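Local structure of sterol regulatory element-binding protein cleavage-activating protein (Schizosaccharomyces pombe, 4YHC) at residues T267-S275 and V356-I364; Y303-I314 and L334-N345. The protein escorts sre1 so that it can be processed when sterol or oxygen is scarce, the chain here being its WD40 domain. The protein carries 9 engineered substitutions. All blocks are in the same frame, centred on the assembly; numbering follows the deposited sequence.

Interaction 1: residues T267-S275 and V356-I364; sequences TFSVGVSNS and VMSSDGLYI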
loop_
_atom_site.group_PDB
_atom_site.type_symbol
_atom_site.label_atom_id
_atom_site.label_comp_id
_atom_site.label_asym_id
_atom_site.label_seq_id
_atom_site.Cartn_x
_atom_site.Cartn_y
_atom_site.Cartn_z
ATOM N N THR A 267 11.306 1.352 4.542
ATOM C CA THR A 267 10.501 2.575 4.511
ATOM C C THR A 267 10.143 3.075 3.122
ATOM O O THR A 267 9.637 4.179 3.032
ATOM C CB THR A 267 11.222 3.713 5.237
ATOM O OG1 THR A 267 12.453 4.020 4.510
ATOM C CG2 THR A 267 11.575 3.237 6.702
ATOM N N PHE A 268 10.419 2.282 2.094
ATOM C CA PHE A 268 10.332 2.659 0.721
ATOM C C PHE A 268 8.982 2.249 0.061
ATOM O O PHE A 268 8.559 1.114 0.177
ATOM C CB PHE A 268 11.486 1.991 -0.026
ATOM C CG PHE A 268 11.584 2.348 -1.507
ATOM C CD1 PHE A 268 12.202 3.503 -1.929
ATOM C CD2 PHE A 268 11.142 1.484 -2.473
ATOM C CE1 PHE A 268 12.336 3.813 -3.266
ATOM C CE2 PHE A 268 11.211 1.791 -3.820
ATOM C CZ PHE A 268 11.813 2.963 -4.228
ATOM N N SER A 269 8.356 3.147 -0.667
ATOM C CA SER A 269 7.220 2.756 -1.500
ATOM C C SER A 269 7.247 3.531 -2.807
ATOM O O SER A 269 8.048 4.510 -2.972
ATOM C CB SER A 269 5.898 2.908 -0.746
ATOM O OG SER A 269 5.735 4.229 -0.419
ATOM N N VAL A 270 6.401 3.077 -3.749
ATOM C CA VAL A 270 6.366 3.668 -5.083
ATOM C C VAL A 270 4.959 3.912 -5.500
ATOM O O VAL A 270 4.122 3.081 -5.272
ATOM C CB VAL A 270 7.013 2.751 -6.132
ATOM C CG1 VAL A 270 7.022 3.377 -7.562
ATOM C CG2 VAL A 270 8.386 2.362 -5.678
ATOM N N GLY A 271 4.682 5.007 -6.141
ATOM C CA GLY A 271 3.382 5.082 -6.886
ATOM C C GLY A 271 3.665 5.553 -8.304
ATOM O O GLY A 271 4.646 6.289 -8.523
ATOM N N VAL A 272 2.859 5.112 -9.262
ATOM C CA VAL A 272 2.926 5.584 -10.644
ATOM C C VAL A 272 1.536 6.079 -11.133
ATOM O O VAL A 272 0.456 5.624 -10.660
ATOM C CB VAL A 272 3.507 4.515 -11.589
ATOM C CG1 VAL A 272 4.926 4.084 -11.196
ATOM C CG2 VAL A 272 2.613 3.289 -11.597
ATOM N N SER A 273 1.553 7.053 -12.038
ATOM C CA SER A 273 0.354 7.721 -12.466
ATOM C C SER A 273 -0.097 7.382 -13.868
ATOM O O SER A 273 0.704 7.076 -14.739
ATOM C CB SER A 273 0.462 9.224 -12.273
ATOM O OG SER A 273 1.274 9.815 -13.285
ATOM N N ASN A 274 -1.423 7.367 -14.060
ATOM C CA ASN A 274 -1.998 7.212 -15.401
ATOM C C ASN A 274 -1.506 5.985 -16.115
ATOM O O ASN A 274 -1.109 6.102 -17.249
ATOM C CB ASN A 274 -1.725 8.463 -16.231
ATOM C CG ASN A 274 -2.497 9.655 -15.708
ATOM O OD1 ASN A 274 -3.555 9.486 -15.073
ATOM N ND2 ASN A 274 -1.964 10.839 -15.901
ATOM N N SER A 275 -1.495 4.847 -15.422
ATOM C CA SER A 275 -0.961 3.612 -15.940
ATOM C C SER A 275 -1.849 3.233 -17.201
ATOM O O SER A 275 -3.061 3.394 -17.167
ATOM C CB SER A 275 -1.072 2.551 -14.882
ATOM O OG SER A 275 -0.023 2.759 -13.960
ATOM N N VAL A 356 1.684 11.084 3.785
ATOM C CA VAL A 356 1.495 9.926 2.984
ATOM C C VAL A 356 1.070 10.360 1.573
ATOM O O VAL A 356 0.327 11.320 1.391
ATOM C CB VAL A 356 0.479 8.978 3.609
ATOM C CG1 VAL A 356 -0.833 9.691 3.997
ATOM C CG2 VAL A 356 0.173 7.759 2.735
ATOM N N MET A 357 1.585 9.683 0.569
ATOM C CA MET A 357 1.169 9.984 -0.816
ATOM C C MET A 357 -0.011 9.147 -1.295
ATOM O O MET A 357 -0.223 8.012 -0.846
ATOM C CB MET A 357 2.324 9.887 -1.781
ATOM C CG MET A 357 2.889 8.512 -2.041
ATOM S SD MET A 357 4.362 8.652 -3.121
ATOM C CE MET A 357 4.772 6.985 -3.277
ATOM N N SER A 358 -0.739 9.701 -2.217
ATOM C CA SER A 358 -1.812 8.989 -2.865
ATOM C C SER A 358 -1.323 7.781 -3.644
ATOM O O SER A 358 -0.111 7.649 -3.922
ATOM C CB SER A 358 -2.567 9.942 -3.774
ATOM O OG SER A 358 -1.736 10.384 -4.809
ATOM N N SER A 359 -2.259 6.882 -4.030
ATOM C CA SER A 359 -1.798 5.603 -4.584
ATOM C C SER A 359 -1.087 5.728 -5.932
ATOM O O SER A 359 -0.294 4.844 -6.307
ATOM C CB SER A 359 -3.001 4.639 -4.717
ATOM O OG SER A 359 -4.001 5.315 -5.438
ATOM N N ASP A 360 -1.338 6.801 -6.683
ATOM C CA ASP A 360 -0.564 7.045 -7.908
ATOM C C ASP A 360 0.669 7.986 -7.736
ATOM O O ASP A 360 1.314 8.285 -8.688
ATOM C CB ASP A 360 -1.423 7.553 -9.074
ATOM C CG ASP A 360 -2.033 8.858 -8.798
ATOM O OD1 ASP A 360 -1.745 9.405 -7.705
ATOM O OD2 ASP A 360 -2.760 9.380 -9.662
ATOM N N GLY A 361 0.988 8.364 -6.525
ATOM C CA GLY A 361 2.093 9.247 -6.235
ATOM C C GLY A 361 1.915 10.713 -6.621
ATOM O O GLY A 361 2.866 11.491 -6.601
ATOM N N LEU A 362 0.743 11.097 -7.076
ATOM C CA LEU A 362 0.563 12.455 -7.555
ATOM C C LEU A 362 0.323 13.517 -6.454
ATOM O O LEU A 362 0.597 14.702 -6.682
ATOM C CB LEU A 362 -0.610 12.555 -8.564
ATOM C CG LEU A 362 -0.312 11.995 -9.948
ATOM C CD1 LEU A 362 -1.536 12.217 -10.858
ATOM C CD2 LEU A 362 0.898 12.697 -10.537
ATOM N N TYR A 363 -0.237 13.115 -5.319
ATOM C CA TYR A 363 -0.470 14.024 -4.216
ATOM C C TYR A 363 0.171 13.504 -2.917
ATOM O O TYR A 363 0.184 12.244 -2.628
ATOM C CB TYR A 363 -1.940 14.145 -3.977
ATOM C CG TYR A 363 -2.735 14.741 -5.096
ATOM C CD1 TYR A 363 -2.859 16.114 -5.225
ATOM C CD2 TYR A 363 -3.359 13.949 -6.028
ATOM C CE1 TYR A 363 -3.520 16.705 -6.271
ATOM C CE2 TYR A 363 -4.050 14.539 -7.092
ATOM C CZ TYR A 363 -4.123 15.913 -7.192
ATOM O OH TYR A 363 -4.822 16.510 -8.171
ATOM N N ILE A 364 0.708 14.441 -2.139
ATOM C CA ILE A 364 1.114 14.148 -0.768
ATOM C C ILE A 364 0.135 14.853 0.180
ATOM O O ILE A 364 -0.191 16.021 -0.017
ATOM C CB ILE A 364 2.528 14.654 -0.455
ATOM C CG1 ILE A 364 3.499 14.252 -1.522
ATOM C CG2 ILE A 364 2.993 14.193 0.946
ATOM C CD1 ILE A 364 4.762 15.031 -1.466
HETATM O O HOH W 1 0.853 3.273 -8.078
HETATM O O HOH W 2 -3.268 8.226 -11.838
#
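Gly271 and Val272 lie against the hairpin turn of residues 358-361, joining an edge strand of one propeller sheet to the turn of another in this WD40 domain. Two sheets of the domain can meet without sharing a strand: here an edge strand receives a hairpin turn, and no direct hydrogen bond crosses between the two segments.

Van der Waals contacts make up most of the interface. Met357 extends straight beyond CG (chi2 -175°), and this carries its methyl CE to 3.5 Å from Gly271 N. Gly271 CA then lies 3.7 Å from Ser359 O; a beta carbon on this glycine would collide with that oxygen and with Gly361 N, so the turn is pressed directly on the strand. At the other end Ser273 CB meets Leu362 CG at 3.7 Å, while Ser273 OG is engaged by Ser286 on the neighbouring strand. Between them, Val272 O comes within 3.1 Å of Asp360 CB and also makes a CA-H...O contact with Asp360 CA.

Water supplies the polar link. One molecule accepts from Val272 N at 3.0 Å and donates to Ser359 O at 2.6 Å, closing a bridge from strand to turn. A second water lies between Asn274 N and Asp360 OD2.

The turn itself, type I from Ser358 to Gly361, is braced from within. CG of Asp360 is folded between its own backbone N and carbonyl carbon (chi1 63°), which brings OD1 back over the chain to form an Asx turn with Leu362 N. Two donors thus fix the rotation of the carboxylate: Ser358 OG, 3.1 Å from Asp360 OD1, arrives nearly in line with the C-O bond, whereas Leu362 N comes from above the carboxylate plane, 53° out of it, and Ser358 OG in turn accepts from Tyr363 N.

Interaction 2: residues Y303-I314 and L334-N345; sequences YYGNESNESYII and LASLTFDELQEN. Engineered in segment 303-314: Ser308 (natural residue Cys). Engineered in segment 334-345: Ser336 (natural residue Cys).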
loop_
_atom_site.group_PDB
_atom_site.type_symbol
_atom_site.label_atom_id
_atom_site.label_comp_id
_atom_site.label_asym_id
_atom_site.label_seq_id
_atom_site.Cartn_x
_atom_site.Cartn_y
_atom_site.Cartn_z
ATOM N N TYR A 303 9.675 12.788 -7.063
ATOM C CA TYR A 303 8.724 12.755 -8.168
ATOM C C TYR A 303 9.471 12.934 -9.492
ATOM O O TYR A 303 10.258 13.932 -9.682
ATOM C CB TYR A 303 7.701 13.881 -7.992
ATOM C CG TYR A 303 6.768 14.043 -9.163
ATOM C CD1 TYR A 303 5.621 13.217 -9.304
ATOM C CD2 TYR A 303 6.995 15.014 -10.128
ATOM C CE1 TYR A 303 4.755 13.370 -10.393
ATOM C CE2 TYR A 303 6.138 15.191 -11.198
ATOM C CZ TYR A 303 5.006 14.369 -11.306
ATOM O OH TYR A 303 4.188 14.526 -12.387
ATOM N N TYR A 304 9.259 11.991 -10.405
ATOM C CA TYR A 304 9.876 12.027 -11.724
ATOM C C TYR A 304 8.819 12.163 -12.810
ATOM O O TYR A 304 7.868 11.388 -12.855
ATOM C CB TYR A 304 10.677 10.750 -11.985
ATOM C CG TYR A 304 11.694 10.396 -10.927
ATOM C CD1 TYR A 304 11.346 9.609 -9.842
ATOM C CD2 TYR A 304 13.006 10.831 -11.025
ATOM C CE1 TYR A 304 12.274 9.275 -8.877
ATOM C CE2 TYR A 304 13.941 10.502 -10.065
ATOM C CZ TYR A 304 13.568 9.724 -8.994
ATOM O OH TYR A 304 14.491 9.391 -8.035
ATOM N N GLY A 305 8.991 13.140 -13.691
ATOM C CA GLY A 305 8.109 13.273 -14.836
ATOM C C GLY A 305 7.692 14.683 -15.195
ATOM O O GLY A 305 7.700 15.584 -14.360
ATOM N N ASN A 306 7.317 14.862 -16.456
ATOM C CA ASN A 306 6.773 16.124 -16.933
ATOM C C ASN A 306 5.258 16.127 -16.783
ATOM O O ASN A 306 4.601 17.134 -17.037
ATOM C CB ASN A 306 7.159 16.360 -18.393
ATOM C CG ASN A 306 8.635 16.137 -18.648
ATOM O OD1 ASN A 306 9.341 15.568 -17.818
ATOM N ND2 ASN A 306 9.111 16.590 -19.803
ATOM N N GLU A 307 4.717 14.983 -16.367
ATOM C CA GLU A 307 3.288 14.828 -16.090
ATOM C C GLU A 307 2.458 14.466 -17.322
ATOM O O GLU A 307 2.948 14.501 -18.451
ATOM C CB GLU A 307 2.722 16.076 -15.407
ATOM C CG GLU A 307 1.230 16.013 -15.114
ATOM C CD GLU A 307 0.821 14.743 -14.390
ATOM O OE1 GLU A 307 -0.382 14.590 -14.100
ATOM O OE2 GLU A 307 1.697 13.900 -14.111
ATOM N N SER A 308 1.196 14.117 -17.077
ATOM C CA SER A 308 0.260 13.674 -18.108
ATOM C C SER A 308 0.325 14.498 -19.392
ATOM O O SER A 308 1.163 14.250 -20.258
ATOM C CB SER A 308 -1.169 13.675 -17.547
ATOM O OG SER A 308 -2.141 13.750 -18.576
ATOM N N ASN A 309 -0.575 15.466 -19.520
ATOM C CA ASN A 309 -0.590 16.319 -20.696
ATOM C C ASN A 309 0.812 16.826 -21.002
ATOM O O ASN A 309 1.198 17.912 -20.570
ATOM C CB ASN A 309 -1.548 17.492 -20.501
ATOM C CG ASN A 309 -1.542 18.447 -21.675
ATOM O OD1 ASN A 309 -0.882 18.203 -22.685
ATOM N ND2 ASN A 309 -2.280 19.544 -21.550
ATOM N N GLU A 310 1.572 16.028 -21.742
ATOM C CA GLU A 310 2.950 16.367 -22.063
ATOM C C GLU A 310 3.684 15.161 -22.628
ATOM O O GLU A 310 4.023 15.124 -23.808
ATOM C CB GLU A 310 3.679 16.861 -20.812
ATOM C CG GLU A 310 3.859 18.367 -20.740
ATOM C CD GLU A 310 3.970 18.872 -19.314
ATOM O OE1 GLU A 310 2.933 18.928 -18.622
ATOM O OE2 GLU A 310 5.090 19.211 -18.884
ATOM N N SER A 311 3.930 14.177 -21.770
ATOM C CA SER A 311 4.718 13.017 -22.147
ATOM C C SER A 311 4.432 11.823 -21.245
ATOM O O SER A 311 3.593 11.897 -20.351
ATOM C CB SER A 311 6.202 13.361 -22.071
ATOM O OG SER A 311 6.502 13.966 -20.827
ATOM N N TYR A 312 5.140 10.726 -21.489
ATOM C CA TYR A 312 5.001 9.528 -20.676
ATOM C C TYR A 312 6.273 8.772 -20.662
ATOM O O TYR A 312 7.164 9.034 -21.436
ATOM C CB TYR A 312 3.893 8.620 -21.259
ATOM C CG TYR A 312 4.152 8.122 -22.638
ATOM C CD1 TYR A 312 4.824 6.945 -22.861
ATOM C CD2 TYR A 312 3.680 8.838 -23.751
ATOM C CE1 TYR A 312 5.060 6.475 -24.143
ATOM C CE2 TYR A 312 3.879 8.367 -25.044
ATOM C CZ TYR A 312 4.569 7.215 -25.234
ATOM O OH TYR A 312 4.778 6.771 -26.497
ATOM N N ILE A 313 6.318 7.760 -19.830
ATOM C CA ILE A 313 7.475 6.939 -19.637
ATOM C C ILE A 313 7.039 5.566 -19.868
ATOM O O ILE A 313 5.962 5.154 -19.325
ATOM C CB ILE A 313 7.839 7.102 -18.140
ATOM C CG1 ILE A 313 8.183 8.552 -17.844
ATOM C CG2 ILE A 313 8.911 6.170 -17.656
ATOM C CD1 ILE A 313 8.019 8.907 -16.363
ATOM N N ILE A 314 7.855 4.787 -20.574
ATOM C CA ILE A 314 7.634 3.397 -20.712
ATOM C C ILE A 314 8.386 2.695 -19.603
ATOM O O ILE A 314 9.607 2.644 -19.667
ATOM C CB ILE A 314 8.137 2.883 -22.088
ATOM C CG1 ILE A 314 7.307 3.454 -23.214
ATOM C CG2 ILE A 314 8.168 1.366 -22.139
ATOM C CD1 ILE A 314 8.003 3.356 -24.570
ATOM N N LEU A 334 1.738 12.819 -27.727
ATOM C CA LEU A 334 2.673 12.880 -26.578
ATOM C C LEU A 334 4.093 12.371 -26.831
ATOM O O LEU A 334 4.324 11.429 -27.589
ATOM C CB LEU A 334 2.120 12.076 -25.378
ATOM C CG LEU A 334 0.892 12.562 -24.644
ATOM C CD1 LEU A 334 0.808 11.849 -23.296
ATOM C CD2 LEU A 334 0.922 14.068 -24.476
ATOM N N ALA A 335 5.025 12.952 -26.086
ATOM C CA ALA A 335 6.436 12.579 -26.156
ATOM C C ALA A 335 6.778 11.410 -25.218
ATOM O O ALA A 335 6.483 11.463 -24.076
ATOM C CB ALA A 335 7.267 13.781 -25.788
ATOM N N SER A 336 7.361 10.363 -25.756
ATOM C CA SER A 336 7.973 9.283 -24.993
ATOM C C SER A 336 9.324 9.683 -24.398
ATOM O O SER A 336 10.211 10.056 -25.127
ATOM C CB SER A 336 8.196 8.167 -25.962
ATOM O OG SER A 336 8.470 7.003 -25.276
ATOM N N LEU A 337 9.491 9.628 -23.087
ATOM C CA LEU A 337 10.771 10.042 -22.455
ATOM C C LEU A 337 11.667 8.884 -22.120
ATOM O O LEU A 337 11.189 7.821 -21.737
ATOM C CB LEU A 337 10.495 10.715 -21.163
ATOM C CG LEU A 337 9.674 11.968 -21.212
ATOM C CD1 LEU A 337 9.321 12.396 -19.788
ATOM C CD2 LEU A 337 10.404 13.081 -21.950
ATOM N N THR A 338 12.980 9.089 -22.255
ATOM C CA THR A 338 13.955 8.152 -21.715
ATOM C C THR A 338 14.088 8.337 -20.224
ATOM O O THR A 338 13.740 9.393 -19.685
ATOM C CB THR A 338 15.364 8.362 -22.321
ATOM O OG1 THR A 338 15.826 9.661 -21.937
ATOM C CG2 THR A 338 15.296 8.255 -23.835
ATOM N N PHE A 339 14.635 7.321 -19.580
ATOM C CA PHE A 339 14.833 7.350 -18.147
ATOM C C PHE A 339 15.757 8.481 -17.799
ATOM O O PHE A 339 15.466 9.255 -16.886
ATOM C CB PHE A 339 15.317 5.998 -17.591
ATOM C CG PHE A 339 14.262 4.908 -17.652
ATOM C CD1 PHE A 339 13.020 5.089 -17.084
ATOM C CD2 PHE A 339 14.518 3.715 -18.284
ATOM C CE1 PHE A 339 12.036 4.131 -17.187
ATOM C CE2 PHE A 339 13.555 2.744 -18.359
ATOM C CZ PHE A 339 12.299 2.958 -17.829
ATOM N N ASP A 340 16.802 8.678 -18.590
ATOM C CA ASP A 340 17.789 9.746 -18.242
ATOM C C ASP A 340 17.309 11.178 -18.373
ATOM O O ASP A 340 17.853 12.034 -17.683
ATOM C CB ASP A 340 19.114 9.568 -18.973
ATOM C CG ASP A 340 19.682 8.185 -18.804
ATOM O OD1 ASP A 340 19.369 7.486 -17.809
ATOM O OD2 ASP A 340 20.454 7.781 -19.691
ATOM N N GLU A 341 16.293 11.445 -19.199
ATOM C CA GLU A 341 15.738 12.798 -19.295
ATOM C C GLU A 341 14.518 13.086 -18.425
ATOM O O GLU A 341 13.780 14.046 -18.675
ATOM C CB GLU A 341 15.420 13.147 -20.737
ATOM C CG GLU A 341 14.302 12.389 -21.398
ATOM C CD GLU A 341 14.544 12.228 -22.887
ATOM O OE1 GLU A 341 15.560 12.749 -23.390
ATOM O OE2 GLU A 341 13.734 11.582 -23.570
ATOM N N LEU A 342 14.301 12.253 -17.408
ATOM C CA LEU A 342 13.243 12.515 -16.423
ATOM C C LEU A 342 13.635 13.659 -15.508
ATOM O O LEU A 342 14.749 13.690 -15.048
ATOM C CB LEU A 342 13.046 11.264 -15.565
ATOM C CG LEU A 342 12.192 10.223 -16.306
ATOM C CD1 LEU A 342 12.302 8.876 -15.623
ATOM C CD2 LEU A 342 10.764 10.750 -16.397
ATOM N N GLN A 343 12.708 14.562 -15.224
ATOM C CA GLN A 343 12.967 15.611 -14.220
ATOM C C GLN A 343 12.561 15.146 -12.801
ATOM O O GLN A 343 11.522 14.579 -12.621
ATOM C CB GLN A 343 12.191 16.872 -14.593
ATOM C CG GLN A 343 12.022 17.024 -16.096
ATOM C CD GLN A 343 12.165 18.452 -16.566
ATOM O OE1 GLN A 343 13.250 18.871 -16.964
ATOM N NE2 GLN A 343 11.077 19.209 -16.516
ATOM N N GLU A 344 13.385 15.436 -11.818
ATOM C CA GLU A 344 13.282 14.945 -10.471
ATOM C C GLU A 344 12.995 16.117 -9.556
ATOM O O GLU A 344 13.689 17.125 -9.605
ATOM C CB GLU A 344 14.571 14.299 -10.062
ATOM C CG GLU A 344 14.939 14.460 -8.598
ATOM C CD GLU A 344 16.387 14.071 -8.325
ATOM O OE1 GLU A 344 17.155 14.855 -7.683
ATOM O OE2 GLU A 344 16.763 12.966 -8.752
ATOM N N ASN A 345 11.929 15.998 -8.779
ATOM C CA ASN A 345 11.488 17.036 -7.882
ATOM C C ASN A 345 11.386 16.368 -6.503
ATOM O O ASN A 345 10.870 15.268 -6.413
ATOM C CB ASN A 345 10.150 17.579 -8.335
ATOM C CG ASN A 345 10.269 18.438 -9.598
ATOM O OD1 ASN A 345 10.918 19.503 -9.591
ATOM N ND2 ASN A 345 9.641 17.988 -10.689
HETATM O O HOH W 3 16.974 10.175 -8.650
#
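Tyr303 and Asn345 form an antiparallel hydrogen-bonded pair, Tyr303 N giving to Asn345 O and Asn345 N to Tyr303 O, both at 2.8 Å. Their side chains run alongside each other, with the amide at the ring edge and the two planes 24° apart. Tyr304 lays CE2 3.8 Å from Glu344 CB, and its hydroxyl gives to a water that in turn donates to Glu344 OE2. Gly305 N continues the ladder to Gln343 O at 3.1 Å. Asn306 OD1 is buried against Gln343 CG and Leu337 CD1 without a polar partner.

In this WD40 domain the chain here leaves the antiparallel pairing of its sheet and, beyond a poorly ordered loop, resumes as strand 311-314 beside the short parallel strand 335-337. Tyr312 O accepts from Leu337 N at 2.9 Å. With CG of Tyr312 between the backbone N and the carbonyl carbon (chi1 62°), its ring receives CA of the engineered Ser336 over one face, a CH-pi contact, while Leu334 CB sits at its edge. Leucine in place of Tyr312 would probably leave Ser336 CA without its aromatic platform and open a gap beside Leu334. Ile313 meets Leu342 tip to tip, CD1 to CD2 at a tight 3.3 Å, and its CG2 touches Phe339 CE1. Finally Ile314 O lies 3.3 Å from Phe339 CZ, whose ring also stacks on His256.

Both interactions draw on one mixed sheet but at different depths. Interaction 1 is a buried contact, its centre about 9 Å from the centre of the chain, where strand 269-278 faces the turn of another sheet; interaction 2, its centre about 24 Å from that point, is partly buried and builds the sheet's outer reaches. The chemistry follows: the first joins two sheets through backbone-to-turn packing and bridging water, the second knits strands within a sheet by backbone hydrogen bonds and aliphatic and aromatic side chains. The contacts touch directly, Leu362 CD2 packing on Tyr303 CE1, and strand 344-349 of interaction 2 leads along the chain into strand 354-357 of interaction 1.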